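Local coordinates for cysteine-rich repeat secretory protein 2 (Arabidopsis thaliana, PDB 6GRE) that modulates cell-to-cell trafficking, restricting plasmodesmata permeability by regulating callose deposition during salicylic acid-triggered immune responses, at residues E25-S30 with P56-Y61; T37-T42 with G62-R67; L104-Y107 with S111-G114. All blocks are in the same frame, centred on the assembly; numbering follows the deposited sequence. Where two conformers were deposited one is given.

Contact 1 of 3, residues E25-S30 with P56-Y61; sequences ETNLNS and PTVTVY
Val-60 lays its CG2 methyl against CB of Asn-27 and the backbone nitrogen of Leu-28, and this overlap shows how a helix is seated on an antiparallel sheet in the first DUF26 (Gnk2-homologous) domain of the tandem ectodomain. Helix 23-38 passes over the start of strand 60-66, with the alpha carbons of Leu-28 and Val-60 6.0 Å apart. In the conformer described, one of two modelled, the two methyls of Val-60 divide the work. CG2, anti to its own carbonyl carbon, lies 3.5 Å from CB of Asn-27 and equally near the amide nitrogen of Leu-28, so it rests close in against the helix. CG1, anti to the backbone N (chi1 -160°), meets the CD1 branch of Leu-28 at 4.1 Å, a looser apolar touch. Tyr-24 and Leu-31 of the same helix also pack on Val-60, which thus sits beneath successive turns.

Nearer the surface the contact turns polar. Asn-27 points its side chain at the loop that leads into the strand and donates from ND2 to the carbonyl oxygen of Val-58, and Pro-50 and Val-49 lie against the same asparagine. This bond ties the helix to the loop before strand 60-66. It is practically straight, 178° at the hydrogen, with Val-58 O in the amide plane of Asn-27; seen from the acceptor, however, ND2 stands above the carbonyl plane of Val-58, 3.0 Å from its oxygen.

Contact 2 of 3, residues T37-T42 with G62-R67; sequences TSTAQT and GIYQCR. With SO4 (sulfate ion), chain L.
Tyr-64 extends from strand 60-66 to the C-terminal part of helix 23-38, which packs on the antiparallel sheet of the first Gnk2-homologous (DUF26) domain, and to the turn that follows; its hydroxyl takes part in two hydrogen bonds. Ser-38 OG donates to Tyr-64 OH at 2.9 Å, and Tyr-64 OH in turn donates to the carbonyl oxygen of Thr-42 at 2.6 Å. The single phenol oxygen therefore acts as acceptor and donor at once, linking a helix side chain to the main chain of the turn. Both partners lie in the ring plane at its edge, although the hydroxyl itself stands above the carbonyl plane of Thr-42. These bonds satisfy the polar end of a buried tyrosine and probably restrict the swing of its ring.

Apolar contact comes from Thr-39, whose CG2 makes an off-centre CH-pi approach, 4.2 Å from the ring centroid and nearest to CE2. With OG1 placed between the backbone N and the carbonyl carbon (chi1 64°), this methyl meets the ring while the hydroxyl bonds to Val-36 O and Ser-76 OG. Beside the phenol hydroxyl, Thr-42 CG2 makes a close methyl-to-oxygen approach, 3.3 Å from Tyr-64 OH; Thr-42 OG1 bonds to Tyr-44 O.

Val-79 of helix 72-90 touches both Thr-39 and Tyr-64, Ala-45 and Ile-105 of the flanking strands 44-49 and 103-108 pack on the tyrosine, and the Cys-66 to Cys-75 disulfide joins strand 60-66 to helix 72-90.

Contact 3 of 3, residues L104-Y107 with S111-G114; sequences LIRY and SFLG
In the loop between strand 103-108 of the first Gnk2-homologous (DUF26) sheet and strand 120-125, Phe-112 folds back over Arg-106. It offers a worked example of an arginine whose aliphatic part packs on an aromatic ring while its charged end serves another partner. The arginine leaves the strand with CG anti to the backbone N (chi1 -171°) and stays extended as far as NE, which carries its methylenes across the phenyl group. CD lies over one face of the Phe-112 ring, offset toward the rim, in a CH-pi contact 4.1 Å from the centroid. Arg-106 CG comes in beside it, 3.7 Å from Phe-112 CZ.

The guanidinium stands farther above the same ring: at 5.1 Å from Arg-106 CZ to the Phe-112 centroid, the cation-pi attraction is long and at most weak. The planes of the two groups are 30° apart. Its stronger polar partner is Ser-203 of the second repeat, whose OG binds NH2, and Phe-97 gives it a further cation-pi contact. Arg-106 also lines the pocket occupied by 2-(2-ethoxyethoxy)ethanol. The loop is tied to the second repeat as well, through bonds from Lys-204 to Phe-112 O and from Gly-114 N to Asp-171.

Against the strand backbone, Phe-112 uses the far end of its ring: CE2 approaches the carbonyl carbon of Tyr-107 at 4.2 Å, and CZ lies 3.7 Å from the carbonyl oxygen of Arg-106.

In the fold
All three contacts belong to the first Gnk2-homologous domain and meet on its five-stranded antiparallel sheet. Contacts 1 and 2 join the same two elements, helix 23-38 and strand 60-66, at places whose centres are about 18 Å apart; their segments alternate along the chain, as the helix and strand are followed from one contact to the next. Contact 3 comes later in sequence, its centre about 14 Å from that of contact 1 and 12 Å from that of contact 2, on neighbouring strand 103-108. Leu-28 touches Tyr-107, and Ile-63 packs on Leu-113. Helix packing is thus connected through the sheet to the loop that meets the second domain.

Contact 1 of 3, residues E25-S30 with P56-Y61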
ATOM      1  N   GLU A  25      -3.504  -7.505  21.730  1.00 19.54           N
ATOM      2  CA  GLU A  25      -2.138  -7.889  21.344  1.00 19.71           C
ATOM      3  C   GLU A  25      -2.159  -9.325  20.819  1.00 18.97           C
ATOM      4  O   GLU A  25      -1.608  -9.633  19.772  1.00 18.62           O
ATOM      5  CB  GLU A  25      -1.141  -7.780  22.488  1.00 20.82           C
ATOM      6  CG  GLU A  25       0.271  -8.151  22.043  1.00 23.66           C
ATOM      7  CD  GLU A  25       1.337  -8.016  23.110  1.00 27.93           C
ATOM      8  OE1 GLU A  25       1.017  -8.244  24.259  1.00 33.14           O
ATOM      9  OE2 GLU A  25       2.470  -7.639  22.770  1.00 34.66           O
ATOM     10  N   THR A  26      -2.822 -10.243  21.539  1.00 18.17           N
ATOM     11  CA  THR A  26      -2.845 -11.621  21.154  1.00 17.49           C
ATOM     12  C   THR A  26      -3.573 -11.793  19.814  1.00 19.34           C
ATOM     13  O   THR A  26      -3.138 -12.535  18.947  1.00 19.80           O
ATOM     14  CB  THR A  26      -3.511 -12.481  22.243  1.00 18.43           C
ATOM     15  OG1 THR A  26      -2.754 -12.248  23.424  1.00 18.96           O
ATOM     16  CG2 THR A  26      -3.556 -13.944  21.877  1.00 17.63           C
ATOM     17  N   ASN A  27      -4.699 -11.100  19.651  1.00 19.25           N
ATOM     18  CA  ASN A  27      -5.478 -11.183  18.412  1.00 19.62           C
ATOM     19  C   ASN A  27      -4.684 -10.594  17.226  1.00 19.68           C
ATOM     20  O   ASN A  27      -4.737 -11.138  16.131  1.00 19.43           O
ATOM     21  CB  ASN A  27      -6.856 -10.541  18.600  1.00 21.44           C
ATOM     22  CG  ASN A  27      -7.763 -11.385  19.483  1.00 22.79           C
ATOM     23  OD1 ASN A  27      -7.579 -12.594  19.591  1.00 22.72           O
ATOM     24  ND2 ASN A  27      -8.781 -10.762  20.042  1.00 25.24           N
ATOM     25  N   LEU A  28      -3.979  -9.503  17.479  1.00 19.00           N
ATOM     26  CA  LEU A  28      -3.116  -8.871  16.453  1.00 18.98           C
ATOM     27  C   LEU A  28      -2.070  -9.878  15.966  1.00 19.41           C
ATOM     28  O   LEU A  28      -1.865 -10.067  14.759  1.00 18.45           O
ATOM     29  CB  LEU A  28      -2.469  -7.624  17.043  1.00 18.85           C
ATOM     30  CG  LEU A  28      -1.410  -6.950  16.169  1.00 19.05           C
ATOM     31  CD1 LEU A  28      -1.974  -6.633  14.777  1.00 19.49           C
ATOM     32  CD2 LEU A  28      -0.865  -5.704  16.836  1.00 19.90           C
ATOM     33  N   ASN A  29      -1.392 -10.546  16.905  1.00 19.93           N
ATOM     34  CA  ASN A  29      -0.357 -11.485  16.518  1.00 19.64           C
ATOM     35  C   ASN A  29      -0.961 -12.628  15.718  1.00 20.95           C
ATOM     36  O   ASN A  29      -0.365 -13.084  14.730  1.00 21.39           O
ATOM     37  CB  ASN A  29       0.473 -11.964  17.707  1.00 20.72           C
ATOM     38  CG  ASN A  29       1.342 -10.861  18.260  1.00 23.16           C
ATOM     39  OD1 ASN A  29       1.804 -10.005  17.511  1.00 26.24           O
ATOM     40  ND2 ASN A  29       1.576 -10.847  19.566  1.00 23.50           N
ATOM     41  N   SER A  30      -2.162 -13.075  16.104  1.00 21.02           N
ATOM     42  CA  SER A  30      -2.856 -14.108  15.342  0.60 22.11           C
ATOM     43  C   SER A  30      -3.212 -13.587  13.949  1.00 21.48           C
ATOM     44  O   SER A  30      -3.081 -14.316  12.982  1.00 23.58           O
ATOM     45  CB  SER A  30      -4.100 -14.617  16.039  0.60 23.71           C
ATOM     46  OG  SER A  30      -3.834 -14.910  17.394  0.60 26.36           O
ATOM     47  N   PRO A  56     -15.805  -5.960  22.387  1.00 28.67           N
ATOM     48  CA  PRO A  56     -15.258  -4.701  22.875  1.00 28.14           C
ATOM     49  C   PRO A  56     -13.740  -4.808  23.088  1.00 28.66           C
ATOM     50  O   PRO A  56     -13.245  -5.814  23.645  1.00 29.17           O
ATOM     51  CB  PRO A  56     -16.007  -4.454  24.194  1.00 30.95           C
ATOM     52  CG  PRO A  56     -17.284  -5.266  24.074  1.00 32.38           C
ATOM     53  CD  PRO A  56     -16.961  -6.437  23.170  1.00 30.77           C
ATOM     54  N   THR A  57     -13.017  -3.819  22.563  1.00 25.34           N
ATOM     55  CA  THR A  57     -11.613  -3.517  22.847  1.00 25.95           C
ATOM     56  C   THR A  57     -10.642  -4.440  22.074  1.00 24.59           C
ATOM     57  O   THR A  57      -9.663  -3.962  21.584  1.00 24.91           O
ATOM     58  CB  THR A  57     -11.317  -3.579  24.350  1.00 27.72           C
ATOM     59  OG1 THR A  57     -12.286  -2.756  25.013  1.00 30.96           O
ATOM     60  CG2 THR A  57      -9.921  -3.131  24.696  1.00 26.59           C
ATOM     61  N   VAL A  58     -10.926  -5.738  21.976  1.00 22.61           N
ATOM     62  CA  VAL A  58      -9.905  -6.746  21.628  1.00 20.97           C
ATOM     63  C   VAL A  58      -9.934  -7.106  20.136  1.00 23.39           C
ATOM     64  O   VAL A  58      -9.055  -7.815  19.653  1.00 21.90           O
ATOM     65  CB  VAL A  58     -10.091  -8.028  22.469  1.00 21.34           C
ATOM     66  CG1 VAL A  58      -9.951  -7.764  23.966  1.00 21.30           C
ATOM     67  CG2 VAL A  58     -11.389  -8.716  22.143  1.00 21.35           C
ATOM     68  N   THR A  59     -10.980  -6.694  19.425  1.00 22.38           N
ATOM     69  CA  THR A  59     -11.156  -7.095  18.030  1.00 23.06           C
ATOM     70  C   THR A  59     -10.188  -6.299  17.143  1.00 20.89           C
ATOM     71  O   THR A  59     -10.103  -5.087  17.260  1.00 22.58           O
ATOM     72  CB  THR A  59     -12.607  -6.887  17.580  1.00 24.31           C
ATOM     73  OG1 THR A  59     -13.423  -7.797  18.333  1.00 23.27           O
ATOM     74  CG2 THR A  59     -12.822  -7.176  16.112  1.00 26.15           C
ATOM     75  N   VAL A  60      -9.515  -7.024  16.255  1.00 21.21           N
ATOM     76  CA  VAL A  60      -8.528  -6.456  15.303  0.60 20.44           C
ATOM     77  C   VAL A  60      -9.031  -6.696  13.885  1.00 18.93           C
ATOM     78  O   VAL A  60      -9.513  -7.732  13.566  1.00 18.90           O
ATOM     79  CB  VAL A  60      -7.122  -7.075  15.414  0.60 20.20           C
ATOM     80  CG1 VAL A  60      -6.087  -6.125  14.787  0.60 18.53           C
ATOM     81  CG2 VAL A  60      -6.749  -7.481  16.827  0.60 23.27           C
ATOM     82  N   TYR A  61      -8.821  -5.693  13.030  1.00 18.57           N
ATOM     83  CA  TYR A  61      -9.195  -5.717  11.634  1.00 19.72           C
ATOM     84  C   TYR A  61      -7.931  -5.460  10.820  1.00 17.29           C
ATOM     85  O   TYR A  61      -7.176  -4.562  11.134  1.00 19.14           O
ATOM     86  CB  TYR A  61     -10.217  -4.622  11.325  1.00 20.47           C
ATOM     87  CG  TYR A  61     -11.474  -4.689  12.162  1.00 21.26           C
ATOM     88  CD1 TYR A  61     -11.507  -4.120  13.424  1.00 22.93           C
ATOM     89  CD2 TYR A  61     -12.617  -5.307  11.689  1.00 23.68           C
ATOM     90  CE1 TYR A  61     -12.651  -4.173  14.205  1.00 24.07           C
ATOM     91  CE2 TYR A  61     -13.773  -5.367  12.457  1.00 25.15           C
ATOM     92  CZ  TYR A  61     -13.783  -4.795  13.719  1.00 25.46           C
ATOM     93  OH  TYR A  61     -14.919  -4.872  14.485  1.00 28.15           O
TER

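Contact 2 of 3, residues T37-T42 with G62-R67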
ATOM      1  N   THR A  37      -0.035 -16.838   6.101  1.00 29.14           N
ATOM      2  CA  THR A  37      -0.687 -18.046   5.623  1.00 31.49           C
ATOM      3  C   THR A  37      -1.469 -17.810   4.326  1.00 32.61           C
ATOM      4  O   THR A  37      -1.422 -18.623   3.407  1.00 34.02           O
ATOM      5  CB  THR A  37      -1.657 -18.569   6.686  1.00 33.99           C
ATOM      6  OG1 THR A  37      -0.836 -18.815   7.824  1.00 36.47           O
ATOM      7  CG2 THR A  37      -2.401 -19.817   6.269  1.00 36.42           C
ATOM      8  N   SER A  38      -2.231 -16.714   4.297  1.00 30.31           N
ATOM      9  CA  SER A  38      -3.165 -16.395   3.229  1.00 29.19           C
ATOM     10  C   SER A  38      -2.451 -16.123   1.890  1.00 27.62           C
ATOM     11  O   SER A  38      -3.049 -16.302   0.835  1.00 26.95           O
ATOM     12  CB  SER A  38      -4.020 -15.220   3.652  1.00 27.76           C
ATOM     13  OG  SER A  38      -5.014 -14.919   2.686  1.00 26.45           O
ATOM     14  N   THR A  39      -1.181 -15.717   1.932  1.00 26.58           N
ATOM     15  CA  THR A  39      -0.445 -15.335   0.718  1.00 27.54           C
ATOM     16  C   THR A  39      -0.294 -16.527  -0.238  1.00 33.82           C
ATOM     17  O   THR A  39      -0.045 -16.330  -1.423  1.00 35.95           O
ATOM     18  CB  THR A  39       0.928 -14.762   1.055  1.00 26.04           C
ATOM     19  OG1 THR A  39       1.715 -15.781   1.673  1.00 26.88           O
ATOM     20  CG2 THR A  39       0.858 -13.563   1.971  1.00 26.94           C
ATOM     21  N   ALA A  40      -0.457 -17.755   0.280  1.00 36.03           N
ATOM     22  CA  ALA A  40      -0.416 -18.951  -0.549  1.00 35.91           C
ATOM     23  C   ALA A  40      -1.581 -18.953  -1.548  1.00 35.26           C
ATOM     24  O   ALA A  40      -1.459 -19.519  -2.632  1.00 40.37           O
ATOM     25  CB  ALA A  40      -0.433 -20.185   0.323  1.00 36.33           C
ATOM     26  N   GLN A  41      -2.707 -18.331  -1.182  1.00 36.15           N
ATOM     27  CA  GLN A  41      -3.951 -18.394  -1.965  1.00 37.41           C
ATOM     28  C   GLN A  41      -4.219 -17.106  -2.758  1.00 35.52           C
ATOM     29  O   GLN A  41      -4.812 -17.155  -3.832  1.00 36.10           O
ATOM     30  CB  GLN A  41      -5.148 -18.666  -1.051  1.00 41.28           C
ATOM     31  CG  GLN A  41      -5.056 -19.985  -0.293  1.00 47.38           C
ATOM     32  CD  GLN A  41      -4.939 -19.769   1.197  1.00 52.82           C
ATOM     33  OE1 GLN A  41      -5.870 -19.291   1.846  1.00 60.09           O
ATOM     34  NE2 GLN A  41      -3.789 -20.114   1.756  1.00 55.25           N
ATOM     35  N   THR A  42      -3.837 -15.939  -2.231  1.00 30.92           N
ATOM     36  CA  THR A  42      -4.335 -14.687  -2.792  1.00 29.40           C
ATOM     37  C   THR A  42      -3.398 -13.530  -2.433  1.00 26.02           C
ATOM     38  O   THR A  42      -2.698 -13.552  -1.423  1.00 25.67           O
ATOM     39  CB  THR A  42      -5.753 -14.398  -2.290  1.00 29.20           C
ATOM     40  OG1 THR A  42      -6.238 -13.221  -2.940  1.00 31.32           O
ATOM     41  CG2 THR A  42      -5.829 -14.218  -0.787  1.00 29.84           C
ATOM     42  N   GLY A  62      -7.766  -6.223   9.746  1.00 17.14           N
ATOM     43  CA  GLY A  62      -6.576  -5.988   8.953  1.00 18.28           C
ATOM     44  C   GLY A  62      -6.702  -6.469   7.534  1.00 19.11           C
ATOM     45  O   GLY A  62      -7.591  -7.252   7.162  1.00 19.12           O
ATOM     46  N   ILE A  63      -5.740  -5.994   6.733  1.00 17.31           N
ATOM     47  CA  ILE A  63      -5.540  -6.487   5.388  1.00 18.32           C
ATOM     48  C   ILE A  63      -4.046  -6.684   5.136  1.00 16.46           C
ATOM     49  O   ILE A  63      -3.199  -6.051   5.791  1.00 17.13           O
ATOM     50  CB  ILE A  63      -6.118  -5.520   4.329  1.00 17.29           C
ATOM     51  CG1 ILE A  63      -5.334  -4.201   4.280  1.00 17.22           C
ATOM     52  CG2 ILE A  63      -7.601  -5.281   4.542  1.00 18.22           C
ATOM     53  CD1 ILE A  63      -5.635  -3.322   3.080  1.00 18.48           C
ATOM     54  N   TYR A  64      -3.743  -7.506   4.137  1.00 17.36           N
ATOM     55  CA  TYR A  64      -2.476  -7.345   3.428  1.00 17.80           C
ATOM     56  C   TYR A  64      -2.771  -7.233   1.940  1.00 17.24           C
ATOM     57  O   TYR A  64      -3.829  -7.631   1.460  1.00 18.05           O
ATOM     58  CB  TYR A  64      -1.527  -8.518   3.645  1.00 17.37           C
ATOM     59  CG  TYR A  64      -1.980  -9.771   2.956  1.00 19.86           C
ATOM     60  CD1 TYR A  64      -2.879 -10.624   3.583  1.00 22.26           C
ATOM     61  CD2 TYR A  64      -1.536 -10.117   1.689  1.00 18.86           C
ATOM     62  CE1 TYR A  64      -3.339 -11.770   2.960  1.00 23.19           C
ATOM     63  CE2 TYR A  64      -1.985 -11.263   1.055  1.00 21.24           C
ATOM     64  CZ  TYR A  64      -2.898 -12.095   1.691  1.00 22.87           C
ATOM     65  OH  TYR A  64      -3.345 -13.241   1.094  1.00 24.58           O
ATOM     66  N   GLN A  65      -1.820  -6.661   1.204  1.00 17.40           N
ATOM     67  CA  GLN A  65      -1.937  -6.597  -0.221  0.70 17.96           C
ATOM     68  C   GLN A  65      -0.559  -6.595  -0.862  1.00 16.91           C
ATOM     69  O   GLN A  65       0.284  -5.783  -0.538  1.00 18.35           O
ATOM     70  CB  GLN A  65      -2.640  -5.330  -0.666  0.70 17.73           C
ATOM     71  CG  GLN A  65      -2.887  -5.314  -2.169  0.70 17.55           C
ATOM     72  CD  GLN A  65      -3.844  -4.210  -2.519  0.70 17.83           C
ATOM     73  OE1 GLN A  65      -4.072  -3.898  -3.693  0.70 20.34           O
ATOM     74  NE2 GLN A  65      -4.442  -3.632  -1.495  0.70 16.78           N
ATOM     75  N   CYS A  66      -0.378  -7.555  -1.766  1.00 17.86           N
ATOM     76  CA  CYS A  66       0.832  -7.651  -2.580  1.00 19.08           C
ATOM     77  C   CYS A  66       0.592  -6.964  -3.924  1.00 18.53           C
ATOM     78  O   CYS A  66      -0.533  -6.912  -4.405  1.00 18.17           O
ATOM     79  CB  CYS A  66       1.203  -9.111  -2.807  1.00 20.98           C
ATOM     80  SG  CYS A  66       1.779  -9.888  -1.271  1.00 24.07           S
ATOM     81  N   ARG A  67       1.690  -6.513  -4.532  1.00 20.12           N
ATOM     82  CA  ARG A  67       1.682  -6.038  -5.906  1.00 20.95           C
ATOM     83  C   ARG A  67       0.930  -7.071  -6.759  1.00 22.15           C
ATOM     84  O   ARG A  67       1.094  -8.289  -6.571  1.00 22.62           O
ATOM     85  CB  ARG A  67       3.135  -5.829  -6.341  1.00 24.91           C
ATOM     86  CG  ARG A  67       3.463  -4.495  -6.989  1.00 27.57           C
ATOM     87  CD  ARG A  67       4.912  -4.508  -7.444  1.00 29.34           C
ATOM     88  NE  ARG A  67       5.124  -5.560  -8.432  1.00 31.70           N
ATOM     89  CZ  ARG A  67       6.291  -6.112  -8.737  1.00 33.13           C
ATOM     90  NH1 ARG A  67       7.386  -5.791  -8.067  1.00 34.08           N
ATOM     91  NH2 ARG A  67       6.345  -7.002  -9.714  1.00 33.61           N
TER
HETATM   92  S   SO4 L 309      -5.633 -11.743  -6.391  1.00 53.77           S
HETATM   93  O1  SO4 L 309      -4.853 -11.047  -7.456  1.00 55.46           O
HETATM   94  O2  SO4 L 309      -6.165 -10.774  -5.397  1.00 52.49           O
HETATM   95  O3  SO4 L 309      -6.760 -12.476  -7.019  1.00 57.08           O
HETATM   96  O4  SO4 L 309      -4.744 -12.736  -5.730  1.00 46.66           O

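Contact 3 of 3, residues L104-Y107 with S111-G114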
ATOM      1  N   LEU A 104       1.907  -4.384   1.327  1.00 15.46           N
ATOM      2  CA  LEU A 104       1.594  -3.652   2.546  1.00 14.91           C
ATOM      3  C   LEU A 104       0.876  -4.588   3.522  1.00 15.11           C
ATOM      4  O   LEU A 104       0.248  -5.555   3.078  1.00 16.86           O
ATOM      5  CB  LEU A 104       0.734  -2.418   2.236  1.00 16.35           C
ATOM      6  CG  LEU A 104      -0.655  -2.683   1.652  1.00 16.89           C
ATOM      7  CD1 LEU A 104      -1.724  -2.889   2.747  1.00 18.13           C
ATOM      8  CD2 LEU A 104      -1.080  -1.555   0.707  1.00 18.06           C
ATOM      9  N   ILE A 105       0.951  -4.244   4.807  1.00 16.13           N
ATOM     10  CA  ILE A 105       0.066  -4.784   5.817  1.00 15.89           C
ATOM     11  C   ILE A 105      -0.542  -3.619   6.590  1.00 16.20           C
ATOM     12  O   ILE A 105       0.077  -2.560   6.732  1.00 17.48           O
ATOM     13  CB  ILE A 105       0.797  -5.784   6.732  1.00 17.31           C
ATOM     14  CG1 ILE A 105       1.966  -5.149   7.472  1.00 18.74           C
ATOM     15  CG2 ILE A 105       1.192  -7.018   5.956  1.00 17.20           C
ATOM     16  CD1 ILE A 105       2.543  -6.024   8.576  1.00 20.46           C
ATOM     17  N   ARG A 106      -1.778  -3.805   7.063  1.00 16.21           N
ATOM     18  CA  ARG A 106      -2.466  -2.739   7.738  1.00 17.37           C
ATOM     19  C   ARG A 106      -3.446  -3.352   8.736  1.00 16.85           C
ATOM     20  O   ARG A 106      -4.176  -4.277   8.385  1.00 17.92           O
ATOM     21  CB  ARG A 106      -3.190  -1.848   6.723  1.00 17.61           C
ATOM     22  CG  ARG A 106      -3.782  -0.567   7.281  1.00 19.22           C
ATOM     23  CD  ARG A 106      -4.385   0.212   6.119  1.00 19.90           C
ATOM     24  NE  ARG A 106      -4.902   1.511   6.518  1.00 22.46           N
ATOM     25  CZ  ARG A 106      -5.041   2.538   5.698  1.00 22.85           C
ATOM     26  NH1 ARG A 106      -4.877   2.355   4.402  1.00 19.09           N
ATOM     27  NH2 ARG A 106      -5.326   3.739   6.183  1.00 26.77           N
ATOM     28  N   TYR A 107      -3.449  -2.795   9.950  1.00 17.21           N
ATOM     29  CA  TYR A 107      -4.378  -3.255  10.975  1.00 18.40           C
ATOM     30  C   TYR A 107      -4.827  -2.076  11.832  1.00 18.70           C
ATOM     31  O   TYR A 107      -4.172  -1.079  11.937  1.00 19.10           O
ATOM     32  CB  TYR A 107      -3.730  -4.351  11.816  1.00 18.74           C
ATOM     33  CG  TYR A 107      -2.423  -3.987  12.476  1.00 18.23           C
ATOM     34  CD1 TYR A 107      -2.380  -3.345  13.702  1.00 18.65           C
ATOM     35  CD2 TYR A 107      -1.221  -4.348  11.901  1.00 17.92           C
ATOM     36  CE1 TYR A 107      -1.172  -3.034  14.307  1.00 18.67           C
ATOM     37  CE2 TYR A 107      -0.012  -4.055  12.491  1.00 18.87           C
ATOM     38  CZ  TYR A 107       0.016  -3.424  13.720  1.00 18.85           C
ATOM     39  OH  TYR A 107       1.227  -3.178  14.289  1.00 20.30           O
ATOM     40  N   SER A 111     -12.905  -1.357  11.711  1.00 23.66           N
ATOM     41  CA  SER A 111     -12.843  -1.654  10.291  1.00 23.14           C
ATOM     42  C   SER A 111     -12.524  -0.373   9.513  1.00 22.23           C
ATOM     43  O   SER A 111     -13.040   0.700   9.804  1.00 22.43           O
ATOM     44  CB  SER A 111     -14.104  -2.268   9.808  1.00 22.79           C
ATOM     45  OG  SER A 111     -14.006  -2.634   8.442  1.00 23.65           O
ATOM     46  N   PHE A 112     -11.639  -0.511   8.519  1.00 20.84           N
ATOM     47  CA  PHE A 112     -11.369   0.558   7.547  1.00 19.34           C
ATOM     48  C   PHE A 112     -11.755   0.084   6.140  1.00 19.41           C
ATOM     49  O   PHE A 112     -11.464   0.792   5.176  1.00 18.12           O
ATOM     50  CB  PHE A 112      -9.894   0.992   7.591  1.00 18.69           C
ATOM     51  CG  PHE A 112      -8.906  -0.148   7.519  1.00 20.05           C
ATOM     52  CD1 PHE A 112      -8.542  -0.722   6.314  1.00 20.25           C
ATOM     53  CD2 PHE A 112      -8.346  -0.662   8.679  1.00 20.86           C
ATOM     54  CE1 PHE A 112      -7.652  -1.787   6.261  1.00 20.00           C
ATOM     55  CE2 PHE A 112      -7.452  -1.720   8.631  1.00 21.02           C
ATOM     56  CZ  PHE A 112      -7.096  -2.282   7.417  1.00 21.63           C
ATOM     57  N   LEU A 113     -12.413  -1.077   5.994  1.00 18.98           N
ATOM     58  CA  LEU A 113     -12.736  -1.623   4.657  1.00 18.99           C
ATOM     59  C   LEU A 113     -13.728  -0.713   3.945  1.00 20.01           C
ATOM     60  O   LEU A 113     -14.798  -0.343   4.482  1.00 19.81           O
ATOM     61  CB  LEU A 113     -13.315  -3.033   4.729  1.00 21.02           C
ATOM     62  CG  LEU A 113     -12.430  -4.107   5.333  1.00 22.29           C
ATOM     63  CD1 LEU A 113     -13.145  -5.445   5.271  1.00 23.04           C
ATOM     64  CD2 LEU A 113     -11.070  -4.209   4.638  1.00 21.42           C
ATOM     65  N   GLY A 114     -13.370  -0.337   2.712  1.00 18.71           N
ATOM     66  CA  GLY A 114     -14.218   0.486   1.889  1.00 18.60           C
ATOM     67  C   GLY A 114     -14.331   1.932   2.337  1.00 17.14           C
ATOM     68  O   GLY A 114     -15.161   2.687   1.831  1.00 19.07           O
TER